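Local coordinates for putative vitamin-B12 independent methionine synthase family protein (Listeria monocytogenes, PDB 1YPX), which probably transfers a methyl group from a methylated folate to homocysteine to form methionine, with a zinc ion and without cobalamin, at residues D10-I15 with Q185-S190; H114-D119 with A133-P138; K171-F176 with A230-T235; F269-D274 with P283-T288. All blocks are in the same frame, centred on the assembly; numbering follows the deposited sequence.

All four contacts belong to one TIM-barrel-like domain and share its parallel sheet. Contact 1 lies deep inside, its centre about 2 Å from that of the molecule, about 12 Å from that of contact 2 and about 15 Å from those of contacts 3 and 4. Contacts 2 and 3 are outer helix-to-strand packings about 11 Å apart, between centres, joined where F176 meets Q135. K134 of contact 2 bonds to H11 O of contact 1, and Q185 bonds to T235 of contact 3. H237, C239 and C334 face a vacant point consistent with an empty zinc site; Q185 touches this group. Contact 4 holds a phosphate ion, with its centre about 26 Å from that of contact 2.

Contact 1 of 4, residues D10-I15 with Q185-S190; sequences DHVGSI and QLDDTS
Q185 meets V12 at the start of the 185-190 segment. Its CG lies anti to the backbone N (chi1 168°), and the extended chain carries the amide across the V12 side chain at about a right angle. Q185 NE2 comes within 2.8 Å of V12 O, yet the angle is too poor for a hydrogen bond, and the methyl V12 CG1 lies 3.6 Å from Q185 NE2. The other end of the amide, Q185 OE1, accepts from T235 OG1 and K134 NZ, and these two bonds should fix which way the group is turned. Two residues on, D187 OD1 takes a weak bond of 3.4 Å from Q185 NE2, while D187 OD2 only grazes V12 CG1. Glutamine suits this buried place chiefly as an acceptor: OE1 receives two bonds, whereas NE2 gives D187 only a weak one. D188 then shapes the chain that follows. Its OD2 accepts from S190 N at 3.0 Å, closing an Asx turn, and from S190 OG at 2.7 Å; both donors approach from the same face of the carboxylate, 26° out of its plane. D188 OD1 is bonded to S139 OG. The contact thus brings the loop before helix 19-30 to the parallel barrel sheet, where V12, Q185 and D187 all touch H237 on strand 233-238 and D188 leans on helix 141-146.

Contact 2 of 4, residues H114-D119 with A133-P138; sequences HPFIED and AKQTIP
The F116 ring turns one edge to strand 132-138, with I137 CG2 near its plane and 4.2 Å from F116 CD2. The Q135 amide approaches the same ring obliquely, their planes 31° apart, and its NE2 is also 4.2 Å from F116 CD2. Outside the two segments, W71 stacks on the F116 ring and F75 meets it edge-to-face, so the phenylalanine is set in an aromatic cluster. This is helix-to-strand packing in a TIM-barrel-like fold: helix 116-127 covers the outside of the parallel sheet and leads by a short connection into strand 132-138. A phenylalanine suits this place near the start of the helix because its ring is long enough to span the gap to the strand, where the backbones stay 9.0 Å apart between the CA atoms of F116 and I137. H114 secures the turn leading into the helix by a capping bond. Its ring accepts from F116 N at ND1, 3.1 Å away, nearly straight at 164° and in the ring plane. On the other side of the imidazole, NE2 bonds to F75 O, which makes histidine apt: one nitrogen accepts while the other donates. D119, further along the helix, forms a salt bridge with R39. In I137, CG1 sits between the backbone N and the carbonyl carbon (chi1 65°), so the longer branch leads away and CG2 is left facing the F116 edge.

Contact 3 of 4, residues K171-F176 with A230-T235; sequences KAIQAF and ADMVIT
A helix bond of 2.9 Å from A175 N to K171 O is the shortest polar link within the two segments, and the turn it closes presents I173 to M232 and I234. The setting is a TIM-barrel-like fold in which helix 158-178 packs against the outside of the parallel sheet, here at the start of strand 233-238. All the contact across is apolar. I173 splits its branches between two partners. Its methyl CG2, anti to the backbone N while CG1 lies beside that N (chi1 -65°), meets the selenomethionine M232, with I173 CG2 3.6 Å from M232 SE. The two side chains cross at about a right angle. A long flexible residue suits position 232, just ahead of the strand, because it can stretch out from the backbone and then bend at its last torsion (chi3 60°) to lay its methyl on the helix. Branched isoleucines fill the rest, and I173 also rests on L184 of strand 183-188, the neighbour of strand 233-238 in the sheet. The longer arms of the two isoleucines meet tip to tip, I173 CD1 lying 3.9 Å from I234 CD1.

Contact 4 of 4, residues F269-D274 with P283-T288; sequences FFLEYD and PLKYVT. With PO4 (phosphate ion), chain B.
Polar bonds from Y273 and K285 meet at one oxygen of a phosphate ion. Y273 OH donates to phosphate O3 at 2.6 Å, and K285 NZ donates to the same O3 at 3.0 Å. The two donors, Y273 OH and K285 NZ, stand 3.6 Å apart without bonding to each other, so the anion is the bridge between them. The phosphorus lies in the plane of the Y273 ring, off its edge. A tyrosine suits the spot as a rigid ring carrying a hydroxyl at its far end, and a lysine offers a positive charge that would be expected to draw the anion. The lysine chain folds at chi2 and chi3 (-55° and -67°), which brings the ammonium back toward the strand and lets K285 CD pass beside phosphate O4.

Nonpolar groups frame this polar pair: L271 meets K285 tip to tip, its methyl CD1 3.5 Å from the ammonium K285 NZ, and L284 CB lies beside phosphate O4. A third kind of interaction comes from F261, whose ring makes a cation-pi pair with K285. The backbone at K285 fits an inverse gamma turn, though its closing bond is weak. The ion probably comes from the crystallisation liquor, so it marks a place able to hold an anion and does not establish a substrate site.

The group sits at the C-terminal end of strand 268-272, where L271 packs on I238 and I294 of the flanking parallel strands 233-238 and 293-299, Y273 leans on L296 and L298, and helix 258-261 brings F261 to L271.

Contact 1 of 4, residues D10-I15 with Q185-S190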
loop_
_atom_site.group_PDB
_atom_site.type_symbol
_atom_site.label_atom_id
_atom_site.label_comp_id
_atom_site.label_asym_id
_atom_site.label_seq_id
_atom_site.Cartn_x
_atom_site.Cartn_y
_atom_site.Cartn_z
ATOM N N ASP A 10 -9.250 8.397 -3.103
ATOM C CA ASP A 10 -8.593 7.492 -2.176
ATOM C C ASP A 10 -7.149 7.973 -2.023
ATOM O O ASP A 10 -6.759 8.963 -2.643
ATOM C CB ASP A 10 -8.637 6.083 -2.762
ATOM C CG ASP A 10 -8.734 5.006 -1.705
ATOM O OD1 ASP A 10 -8.028 5.124 -0.674
ATOM O OD2 ASP A 10 -9.503 4.041 -1.914
ATOM N N HIS A 11 -6.360 7.291 -1.195
ATOM C CA HIS A 11 -4.964 7.673 -1.006
ATOM C C HIS A 11 -4.109 6.479 -0.614
ATOM O O HIS A 11 -4.602 5.536 0.003
ATOM C CB HIS A 11 -4.850 8.796 0.033
ATOM C CG HIS A 11 -5.283 8.413 1.414
ATOM N ND1 HIS A 11 -4.389 8.219 2.447
ATOM C CD2 HIS A 11 -6.516 8.242 1.947
ATOM C CE1 HIS A 11 -5.054 7.949 3.556
ATOM N NE2 HIS A 11 -6.348 7.957 3.280
ATOM N N VAL A 12 -2.829 6.519 -0.986
ATOM C CA VAL A 12 -1.902 5.422 -0.708
ATOM C C VAL A 12 -1.915 4.981 0.752
ATOM O O VAL A 12 -1.987 3.782 1.034
ATOM C CB VAL A 12 -0.458 5.798 -1.142
ATOM C CG1 VAL A 12 0.541 4.724 -0.689
ATOM C CG2 VAL A 12 -0.407 5.935 -2.652
ATOM N N GLY A 13 -1.840 5.941 1.674
ATOM C CA GLY A 13 -1.857 5.591 3.081
ATOM C C GLY A 13 -0.946 6.331 4.047
ATOM O O GLY A 13 -1.416 6.790 5.091
ATOM N N SER A 14 0.341 6.459 3.753
ATOM C CA SER A 14 1.209 7.152 4.710
ATOM C C SER A 14 0.889 8.637 4.811
ATOM O O SER A 14 0.606 9.285 3.812
ATOM C CB SER A 14 2.683 6.996 4.335
ATOM O OG SER A 14 3.020 7.869 3.273
ATOM N N ILE A 15 0.947 9.161 6.029
ATOM C CA ILE A 15 0.687 10.570 6.296
ATOM C C ILE A 15 1.921 11.171 6.986
ATOM O O ILE A 15 2.673 10.468 7.669
ATOM C CB ILE A 15 -0.568 10.744 7.220
ATOM C CG1 ILE A 15 -1.864 10.496 6.430
ATOM C CG2 ILE A 15 -0.571 12.117 7.865
ATOM C CD1 ILE A 15 -2.050 11.423 5.222
ATOM N N GLN A 185 -3.809 -3.136 1.646
ATOM C CA GLN A 185 -2.986 -2.714 0.531
ATOM C C GLN A 185 -1.537 -3.211 0.608
ATOM O O GLN A 185 -0.864 -3.087 1.642
ATOM C CB GLN A 185 -3.012 -1.191 0.432
ATOM C CG GLN A 185 -1.960 -0.626 -0.501
ATOM C CD GLN A 185 -2.354 0.717 -1.059
ATOM O OE1 GLN A 185 -3.413 0.852 -1.671
ATOM N NE2 GLN A 185 -1.506 1.720 -0.854
ATOM N N LEU A 186 -1.070 -3.774 -0.501
ATOM C CA LEU A 186 0.290 -4.294 -0.612
ATOM C C LEU A 186 1.183 -3.248 -1.275
ATOM O O LEU A 186 0.966 -2.878 -2.428
ATOM C CB LEU A 186 0.284 -5.580 -1.443
ATOM C CG LEU A 186 0.109 -6.952 -0.747
ATOM C CD1 LEU A 186 -0.664 -6.828 0.564
ATOM C CD2 LEU A 186 -0.601 -7.909 -1.693
ATOM N N ASP A 187 2.176 -2.761 -0.538
ATOM C CA ASP A 187 3.096 -1.779 -1.083
ATOM C C ASP A 187 4.256 -2.529 -1.713
ATOM O O ASP A 187 5.046 -3.172 -1.033
ATOM C CB ASP A 187 3.561 -0.818 0.014
ATOM C CG ASP A 187 2.527 0.262 0.305
ATOM O OD1 ASP A 187 1.321 0.025 0.050
ATOM O OD2 ASP A 187 2.905 1.353 0.794
ATOM N N ASP A 188 4.332 -2.473 -3.033
ATOM C CA ASP A 188 5.379 -3.184 -3.711
ATOM C C ASP A 188 6.214 -2.275 -4.574
ATOM O O ASP A 188 5.777 -1.850 -5.639
ATOM C CB ASP A 188 4.776 -4.292 -4.557
ATOM C CG ASP A 188 5.768 -5.366 -4.854
ATOM O OD1 ASP A 188 5.362 -6.508 -5.142
ATOM O OD2 ASP A 188 6.968 -5.059 -4.791
ATOM N N THR A 189 7.425 -1.982 -4.119
ATOM C CA THR A 189 8.305 -1.109 -4.872
ATOM C C THR A 189 9.344 -1.888 -5.672
ATOM O O THR A 189 10.260 -1.292 -6.240
ATOM C CB THR A 189 9.041 -0.135 -3.943
ATOM O OG1 THR A 189 9.760 0.819 -4.732
ATOM C CG2 THR A 189 10.024 -0.879 -3.056
ATOM N N SER A 190 9.187 -3.213 -5.723
ATOM C CA SER A 190 10.128 -4.079 -6.432
ATOM C C SER A 190 9.973 -4.076 -7.950
ATOM O O SER A 190 10.957 -4.201 -8.676
ATOM C CB SER A 190 10.036 -5.528 -5.908
ATOM O OG SER A 190 8.850 -6.187 -6.319
#

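Contact 2 of 4, residues H114-D119 with A133-P138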
loop_
_atom_site.group_PDB
_atom_site.type_symbol
_atom_site.label_atom_id
_atom_site.label_comp_id
_atom_site.label_asym_id
_atom_site.label_seq_id
_atom_site.Cartn_x
_atom_site.Cartn_y
_atom_site.Cartn_z
ATOM N N HIS A 114 1.437 -11.200 15.253
ATOM C CA HIS A 114 2.094 -9.998 14.754
ATOM C C HIS A 114 1.537 -8.777 15.490
ATOM O O HIS A 114 0.374 -8.761 15.884
ATOM C CB HIS A 114 1.860 -9.876 13.242
ATOM C CG HIS A 114 2.898 -9.065 12.530
ATOM N ND1 HIS A 114 2.934 -7.687 12.578
ATOM C CD2 HIS A 114 3.932 -9.440 11.739
ATOM C CE1 HIS A 114 3.944 -7.250 11.846
ATOM N NE2 HIS A 114 4.564 -8.291 11.328
ATOM N N PRO A 115 2.377 -7.753 15.717
ATOM C CA PRO A 115 1.970 -6.520 16.406
ATOM C C PRO A 115 1.003 -5.674 15.573
ATOM O O PRO A 115 0.271 -4.841 16.112
ATOM C CB PRO A 115 3.292 -5.796 16.630
ATOM C CG PRO A 115 4.269 -6.898 16.691
ATOM C CD PRO A 115 3.839 -7.803 15.589
ATOM N N PHE A 116 1.013 -5.884 14.260
ATOM C CA PHE A 116 0.143 -5.143 13.362
ATOM C C PHE A 116 -1.330 -5.448 13.576
ATOM O O PHE A 116 -2.182 -4.691 13.136
ATOM C CB PHE A 116 0.528 -5.431 11.904
ATOM C CG PHE A 116 1.689 -4.617 11.409
ATOM C CD1 PHE A 116 2.732 -4.282 12.263
ATOM C CD2 PHE A 116 1.750 -4.215 10.074
ATOM C CE1 PHE A 116 3.831 -3.553 11.805
ATOM C CE2 PHE A 116 2.842 -3.483 9.589
ATOM C CZ PHE A 116 3.882 -3.152 10.455
ATOM N N ILE A 117 -1.631 -6.545 14.264
ATOM C CA ILE A 117 -3.023 -6.927 14.521
ATOM C C ILE A 117 -3.738 -5.991 15.495
ATOM O O ILE A 117 -4.892 -5.614 15.263
ATOM C CB ILE A 117 -3.118 -8.352 15.061
ATOM C CG1 ILE A 117 -2.405 -9.310 14.100
ATOM C CG2 ILE A 117 -4.577 -8.762 15.185
ATOM C CD1 ILE A 117 -3.072 -9.407 12.738
ATOM N N GLU A 118 -3.047 -5.614 16.577
ATOM C CA GLU A 118 -3.610 -4.703 17.582
ATOM C C GLU A 118 -3.569 -3.292 17.010
ATOM O O GLU A 118 -4.437 -2.472 17.318
ATOM C CB GLU A 118 -2.785 -4.707 18.885
ATOM C CG GLU A 118 -3.527 -4.950 20.228
ATOM C CD GLU A 118 -4.860 -4.189 20.420
ATOM O OE1 GLU A 118 -4.871 -2.948 20.574
ATOM O OE2 GLU A 118 -5.906 -4.870 20.434
ATOM N N ASP A 119 -2.547 -2.989 16.205
ATOM C CA ASP A 119 -2.458 -1.640 15.626
ATOM C C ASP A 119 -3.662 -1.434 14.704
ATOM O O ASP A 119 -4.133 -0.313 14.542
ATOM C CB ASP A 119 -1.157 -1.418 14.819
ATOM C CG ASP A 119 0.113 -1.664 15.635
ATOM O OD1 ASP A 119 0.074 -1.610 16.887
ATOM O OD2 ASP A 119 1.172 -1.897 15.007
ATOM N N ALA A 133 -11.452 1.403 7.415
ATOM C CA ALA A 133 -10.064 1.415 7.853
ATOM C C ALA A 133 -9.190 0.744 6.801
ATOM O O ALA A 133 -9.460 -0.385 6.406
ATOM C CB ALA A 133 -9.920 0.689 9.194
ATOM N N LYS A 134 -8.154 1.436 6.347
ATOM C CA LYS A 134 -7.251 0.878 5.351
ATOM C C LYS A 134 -5.930 0.490 6.028
ATOM O O LYS A 134 -5.359 1.274 6.787
ATOM C CB LYS A 134 -7.008 1.904 4.240
ATOM C CG LYS A 134 -6.093 1.432 3.115
ATOM C CD LYS A 134 -6.023 2.462 1.989
ATOM C CE LYS A 134 -5.063 2.034 0.888
ATOM N NZ LYS A 134 -5.067 2.984 -0.265
ATOM N N GLN A 135 -5.462 -0.725 5.774
ATOM C CA GLN A 135 -4.212 -1.201 6.358
ATOM C C GLN A 135 -3.210 -1.472 5.230
ATOM O O GLN A 135 -3.568 -2.069 4.218
ATOM C CB GLN A 135 -4.470 -2.484 7.176
ATOM C CG GLN A 135 -3.220 -3.241 7.659
ATOM C CD GLN A 135 -2.384 -2.444 8.639
ATOM O OE1 GLN A 135 -2.763 -2.244 9.789
ATOM N NE2 GLN A 135 -1.233 -1.992 8.187
ATOM N N THR A 136 -1.971 -1.021 5.390
ATOM C CA THR A 136 -0.947 -1.231 4.370
ATOM C C THR A 136 0.200 -2.077 4.922
ATOM O O THR A 136 0.669 -1.849 6.037
ATOM C CB THR A 136 -0.317 0.131 3.882
ATOM O OG1 THR A 136 0.484 0.704 4.934
ATOM C CG2 THR A 136 -1.400 1.137 3.503
ATOM N N ILE A 137 0.643 -3.057 4.149
ATOM C CA ILE A 137 1.774 -3.877 4.551
ATOM C C ILE A 137 2.573 -4.053 3.277
ATOM O O ILE A 137 2.055 -3.813 2.186
ATOM C CB ILE A 137 1.360 -5.293 5.088
ATOM C CG1 ILE A 137 0.724 -6.119 3.967
ATOM C CG2 ILE A 137 0.372 -5.155 6.249
ATOM C CD1 ILE A 137 0.297 -7.498 4.415
ATOM N N PRO A 138 3.858 -4.419 3.395
ATOM C CA PRO A 138 4.638 -4.608 2.171
ATOM C C PRO A 138 4.165 -5.857 1.473
ATOM O O PRO A 138 3.567 -6.747 2.088
ATOM C CB PRO A 138 6.072 -4.758 2.676
ATOM C CG PRO A 138 5.897 -5.257 4.080
ATOM C CD PRO A 138 4.739 -4.419 4.572
#

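Contact 3 of 4, residues K171-F176 with A230-T235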
loop_
_atom_site.group_PDB
_atom_site.type_symbol
_atom_site.label_atom_id
_atom_site.label_comp_id
_atom_site.label_asym_id
_atom_site.label_seq_id
_atom_site.Cartn_x
_atom_site.Cartn_y
_atom_site.Cartn_z
ATOM N N LYS A 171 -2.074 -16.632 6.076
ATOM C CA LYS A 171 -2.376 -16.530 7.497
ATOM C C LYS A 171 -2.384 -15.071 7.956
ATOM O O LYS A 171 -3.203 -14.692 8.794
ATOM C CB LYS A 171 -1.367 -17.353 8.322
ATOM C CG LYS A 171 -1.276 -18.840 7.910
ATOM C CD LYS A 171 -0.825 -19.756 9.058
ATOM C CE LYS A 171 0.701 -19.915 9.166
ATOM N NZ LYS A 171 1.265 -21.097 8.381
ATOM N N ALA A 172 -1.485 -14.249 7.413
ATOM C CA ALA A 172 -1.416 -12.831 7.786
ATOM C C ALA A 172 -2.717 -12.124 7.427
ATOM O O ALA A 172 -3.335 -11.455 8.256
ATOM C CB ALA A 172 -0.253 -12.149 7.069
ATOM N N ILE A 173 -3.125 -12.284 6.177
ATOM C CA ILE A 173 -4.342 -11.668 5.694
ATOM C C ILE A 173 -5.544 -12.111 6.521
ATOM O O ILE A 173 -6.381 -11.298 6.906
ATOM C CB ILE A 173 -4.576 -12.029 4.224
ATOM C CG1 ILE A 173 -3.472 -11.426 3.366
ATOM C CG2 ILE A 173 -5.917 -11.536 3.788
ATOM C CD1 ILE A 173 -3.555 -11.798 1.920
ATOM N N GLN A 174 -5.620 -13.407 6.787
ATOM C CA GLN A 174 -6.716 -13.949 7.558
ATOM C C GLN A 174 -6.746 -13.278 8.933
ATOM O O GLN A 174 -7.813 -12.878 9.425
ATOM C CB GLN A 174 -6.554 -15.467 7.698
ATOM C CG GLN A 174 -7.829 -16.210 8.069
ATOM C CD GLN A 174 -8.960 -15.960 7.085
ATOM O OE1 GLN A 174 -8.810 -16.173 5.875
ATOM N NE2 GLN A 174 -10.101 -15.504 7.597
ATOM N N ALA A 175 -5.581 -13.126 9.552
ATOM C CA ALA A 175 -5.529 -12.494 10.868
ATOM C C ALA A 175 -6.044 -11.061 10.809
ATOM O O ALA A 175 -6.689 -10.606 11.753
ATOM C CB ALA A 175 -4.107 -12.525 11.417
ATOM N N PHE A 176 -5.752 -10.353 9.709
ATOM C CA PHE A 176 -6.218 -8.966 9.517
ATOM C C PHE A 176 -7.719 -8.972 9.277
ATOM O O PHE A 176 -8.457 -8.147 9.824
ATOM C CB PHE A 176 -5.539 -8.297 8.309
ATOM C CG PHE A 176 -4.273 -7.570 8.652
ATOM C CD1 PHE A 176 -4.292 -6.442 9.456
ATOM C CD2 PHE A 176 -3.052 -8.022 8.189
ATOM C CE1 PHE A 176 -3.114 -5.777 9.784
ATOM C CE2 PHE A 176 -1.875 -7.362 8.517
ATOM C CZ PHE A 176 -1.907 -6.245 9.315
ATOM N N ALA A 230 -14.419 -12.763 0.129
ATOM C CA ALA A 230 -15.204 -12.049 -0.864
ATOM C C ALA A 230 -15.418 -10.555 -0.571
ATOM O O ALA A 230 -15.384 -9.734 -1.489
ATOM C CB ALA A 230 -16.547 -12.742 -1.026
ATOM N N ASP A 231 -15.640 -10.203 0.694
ATOM C CA ASP A 231 -15.884 -8.803 1.074
ATOM C C ASP A 231 -14.633 -8.000 1.416
ATOM O O ASP A 231 -14.729 -6.855 1.862
ATOM C CB ASP A 231 -16.824 -8.727 2.276
ATOM C CG ASP A 231 -16.265 -9.440 3.489
ATOM O OD1 ASP A 231 -16.727 -9.174 4.625
ATOM O OD2 ASP A 231 -15.360 -10.280 3.303
HETATM N N MSE A 232 -13.462 -8.596 1.239
HETATM C CA MSE A 232 -12.239 -7.878 1.535
HETATM C C MSE A 232 -11.611 -7.388 0.235
HETATM O O MSE A 232 -11.570 -8.112 -0.762
HETATM C CB MSE A 232 -11.258 -8.768 2.297
HETATM C CG MSE A 232 -9.972 -8.045 2.688
HETATM SE SE MSE A 232 -8.646 -9.191 3.546
HETATM C CE MSE A 232 -8.414 -10.416 2.093
ATOM N N VAL A 233 -11.134 -6.147 0.246
ATOM C CA VAL A 233 -10.505 -5.553 -0.932
ATOM C C VAL A 233 -8.984 -5.565 -0.734
ATOM O O VAL A 233 -8.476 -5.235 0.338
ATOM C CB VAL A 233 -11.013 -4.089 -1.144
ATOM C CG1 VAL A 233 -10.360 -3.465 -2.373
ATOM C CG2 VAL A 233 -12.527 -4.070 -1.292
ATOM N N ILE A 234 -8.255 -5.981 -1.760
ATOM C CA ILE A 234 -6.809 -5.989 -1.663
ATOM C C ILE A 234 -6.208 -5.219 -2.816
ATOM O O ILE A 234 -6.127 -5.711 -3.937
ATOM C CB ILE A 234 -6.235 -7.409 -1.636
ATOM C CG1 ILE A 234 -6.640 -8.084 -0.307
ATOM C CG2 ILE A 234 -4.706 -7.349 -1.814
ATOM C CD1 ILE A 234 -5.922 -9.408 0.019
ATOM N N THR A 235 -5.807 -3.991 -2.535
ATOM C CA THR A 235 -5.219 -3.137 -3.543
ATOM C C THR A 235 -3.711 -3.239 -3.485
ATOM O O THR A 235 -3.126 -3.637 -2.468
ATOM C CB THR A 235 -5.599 -1.657 -3.322
ATOM O OG1 THR A 235 -5.237 -1.249 -1.986
ATOM C CG2 THR A 235 -7.085 -1.456 -3.563
#

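Contact 4 of 4, residues F269-D274 with P283-T288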
loop_
_atom_site.group_PDB
_atom_site.type_symbol
_atom_site.label_atom_id
_atom_site.label_comp_id
_atom_site.label_asym_id
_atom_site.label_seq_id
_atom_site.Cartn_x
_atom_site.Cartn_y
_atom_site.Cartn_z
ATOM N N PHE A 269 -5.276 -1.076 -8.206
ATOM C CA PHE A 269 -3.842 -0.752 -8.273
ATOM C C PHE A 269 -3.587 0.754 -8.110
ATOM O O PHE A 269 -4.187 1.564 -8.809
ATOM C CB PHE A 269 -3.272 -1.174 -9.635
ATOM C CG PHE A 269 -2.816 -2.604 -9.707
ATOM C CD1 PHE A 269 -1.642 -3.008 -9.074
ATOM C CD2 PHE A 269 -3.524 -3.534 -10.462
ATOM C CE1 PHE A 269 -1.172 -4.326 -9.200
ATOM C CE2 PHE A 269 -3.067 -4.854 -10.598
ATOM C CZ PHE A 269 -1.885 -5.250 -9.965
ATOM N N PHE A 270 -2.700 1.127 -7.197
ATOM C CA PHE A 270 -2.354 2.534 -7.018
ATOM C C PHE A 270 -1.072 2.810 -7.801
ATOM O O PHE A 270 0.045 2.523 -7.339
ATOM C CB PHE A 270 -2.157 2.882 -5.544
ATOM C CG PHE A 270 -3.450 3.039 -4.786
ATOM C CD1 PHE A 270 -4.230 1.922 -4.471
ATOM C CD2 PHE A 270 -3.880 4.305 -4.373
ATOM C CE1 PHE A 270 -5.417 2.063 -3.748
ATOM C CE2 PHE A 270 -5.060 4.466 -3.649
ATOM C CZ PHE A 270 -5.834 3.344 -3.330
ATOM N N LEU A 271 -1.272 3.353 -9.005
ATOM C CA LEU A 271 -0.221 3.692 -9.968
ATOM C C LEU A 271 0.091 5.174 -9.936
ATOM O O LEU A 271 -0.818 5.989 -10.068
ATOM C CB LEU A 271 -0.697 3.346 -11.375
ATOM C CG LEU A 271 -1.145 1.909 -11.582
ATOM C CD1 LEU A 271 -1.963 1.772 -12.874
ATOM C CD2 LEU A 271 0.101 1.051 -11.630
ATOM N N GLU A 272 1.364 5.538 -9.796
ATOM C CA GLU A 272 1.716 6.964 -9.765
ATOM C C GLU A 272 2.285 7.518 -11.082
ATOM O O GLU A 272 3.070 6.859 -11.758
ATOM C CB GLU A 272 2.683 7.256 -8.609
ATOM C CG GLU A 272 4.031 6.572 -8.667
ATOM C CD GLU A 272 5.011 7.217 -7.707
ATOM O OE1 GLU A 272 5.264 8.429 -7.858
ATOM O OE2 GLU A 272 5.524 6.531 -6.801
ATOM N N TYR A 273 1.882 8.738 -11.434
ATOM C CA TYR A 273 2.329 9.368 -12.675
ATOM C C TYR A 273 2.865 10.798 -12.447
ATOM O O TYR A 273 2.545 11.443 -11.442
ATOM C CB TYR A 273 1.161 9.415 -13.674
ATOM C CG TYR A 273 0.515 8.071 -14.004
ATOM C CD1 TYR A 273 1.062 7.216 -14.971
ATOM C CD2 TYR A 273 -0.669 7.674 -13.376
ATOM C CE1 TYR A 273 0.442 5.999 -15.307
ATOM C CE2 TYR A 273 -1.295 6.469 -13.696
ATOM C CZ TYR A 273 -0.741 5.635 -14.661
ATOM O OH TYR A 273 -1.374 4.448 -14.973
ATOM N N ASP A 274 3.681 11.294 -13.377
ATOM C CA ASP A 274 4.214 12.650 -13.252
ATOM C C ASP A 274 3.302 13.625 -13.990
ATOM O O ASP A 274 2.193 13.268 -14.398
ATOM C CB ASP A 274 5.632 12.736 -13.827
ATOM C CG ASP A 274 6.615 13.437 -12.879
ATOM O OD1 ASP A 274 7.770 13.687 -13.286
ATOM O OD2 ASP A 274 6.236 13.730 -11.723
ATOM N N PRO A 283 -0.758 2.684 -23.554
ATOM C CA PRO A 283 -1.776 1.669 -23.858
ATOM C C PRO A 283 -1.521 0.344 -23.138
ATOM O O PRO A 283 -2.181 -0.670 -23.398
ATOM C CB PRO A 283 -1.686 1.531 -25.379
ATOM C CG PRO A 283 -0.251 1.834 -25.668
ATOM C CD PRO A 283 0.018 3.023 -24.762
ATOM N N LEU A 284 -0.558 0.370 -22.224
ATOM C CA LEU A 284 -0.209 -0.817 -21.463
ATOM C C LEU A 284 -1.392 -1.329 -20.646
ATOM O O LEU A 284 -1.300 -2.367 -19.990
ATOM C CB LEU A 284 0.982 -0.528 -20.539
ATOM C CG LEU A 284 2.304 -0.187 -21.228
ATOM C CD1 LEU A 284 2.636 -1.224 -22.324
ATOM C CD2 LEU A 284 2.187 1.190 -21.825
ATOM N N LYS A 285 -2.508 -0.614 -20.699
ATOM C CA LYS A 285 -3.682 -1.018 -19.947
ATOM C C LYS A 285 -4.278 -2.321 -20.479
ATOM O O LYS A 285 -5.284 -2.322 -21.192
ATOM C CB LYS A 285 -4.729 0.095 -19.970
ATOM C CG LYS A 285 -4.135 1.499 -19.869
ATOM C CD LYS A 285 -3.244 1.674 -18.657
ATOM C CE LYS A 285 -4.035 1.607 -17.373
ATOM N NZ LYS A 285 -3.119 1.533 -16.202
ATOM N N TYR A 286 -3.632 -3.429 -20.127
ATOM C CA TYR A 286 -4.073 -4.759 -20.521
ATOM C C TYR A 286 -5.166 -5.213 -19.559
ATOM O O TYR A 286 -5.454 -6.404 -19.418
ATOM C CB TYR A 286 -2.898 -5.739 -20.474
ATOM C CG TYR A 286 -2.144 -5.857 -21.779
ATOM C CD1 TYR A 286 -1.474 -4.756 -22.328
ATOM C CD2 TYR A 286 -2.112 -7.072 -22.480
ATOM C CE1 TYR A 286 -0.789 -4.862 -23.547
ATOM C CE2 TYR A 286 -1.430 -7.192 -23.699
ATOM C CZ TYR A 286 -0.771 -6.086 -24.225
ATOM O OH TYR A 286 -0.086 -6.204 -25.414
ATOM N N VAL A 287 -5.767 -4.247 -18.882
ATOM C CA VAL A 287 -6.824 -4.550 -17.939
ATOM C C VAL A 287 -8.131 -4.816 -18.681
ATOM O O VAL A 287 -8.773 -3.900 -19.191
ATOM C CB VAL A 287 -6.989 -3.393 -16.918
ATOM C CG1 VAL A 287 -6.887 -2.055 -17.628
ATOM C CG2 VAL A 287 -8.314 -3.520 -16.187
ATOM N N THR A 288 -8.502 -6.090 -18.751
ATOM C CA THR A 288 -9.725 -6.490 -19.426
ATOM C C THR A 288 -10.813 -6.798 -18.412
ATOM O O THR A 288 -11.997 -6.840 -18.746
ATOM C CB THR A 288 -9.490 -7.726 -20.310
ATOM O OG1 THR A 288 -8.717 -8.693 -19.590
ATOM C CG2 THR A 288 -8.764 -7.329 -21.581
HETATM P P PO4 B . 0.179 3.108 -17.664
HETATM O O1 PO4 B . -0.679 4.196 -17.986
HETATM O O2 PO4 B . 1.578 3.503 -17.615
HETATM O O3 PO4 B . -0.296 2.497 -16.263
HETATM O O4 PO4 B . 0.043 1.868 -18.516
#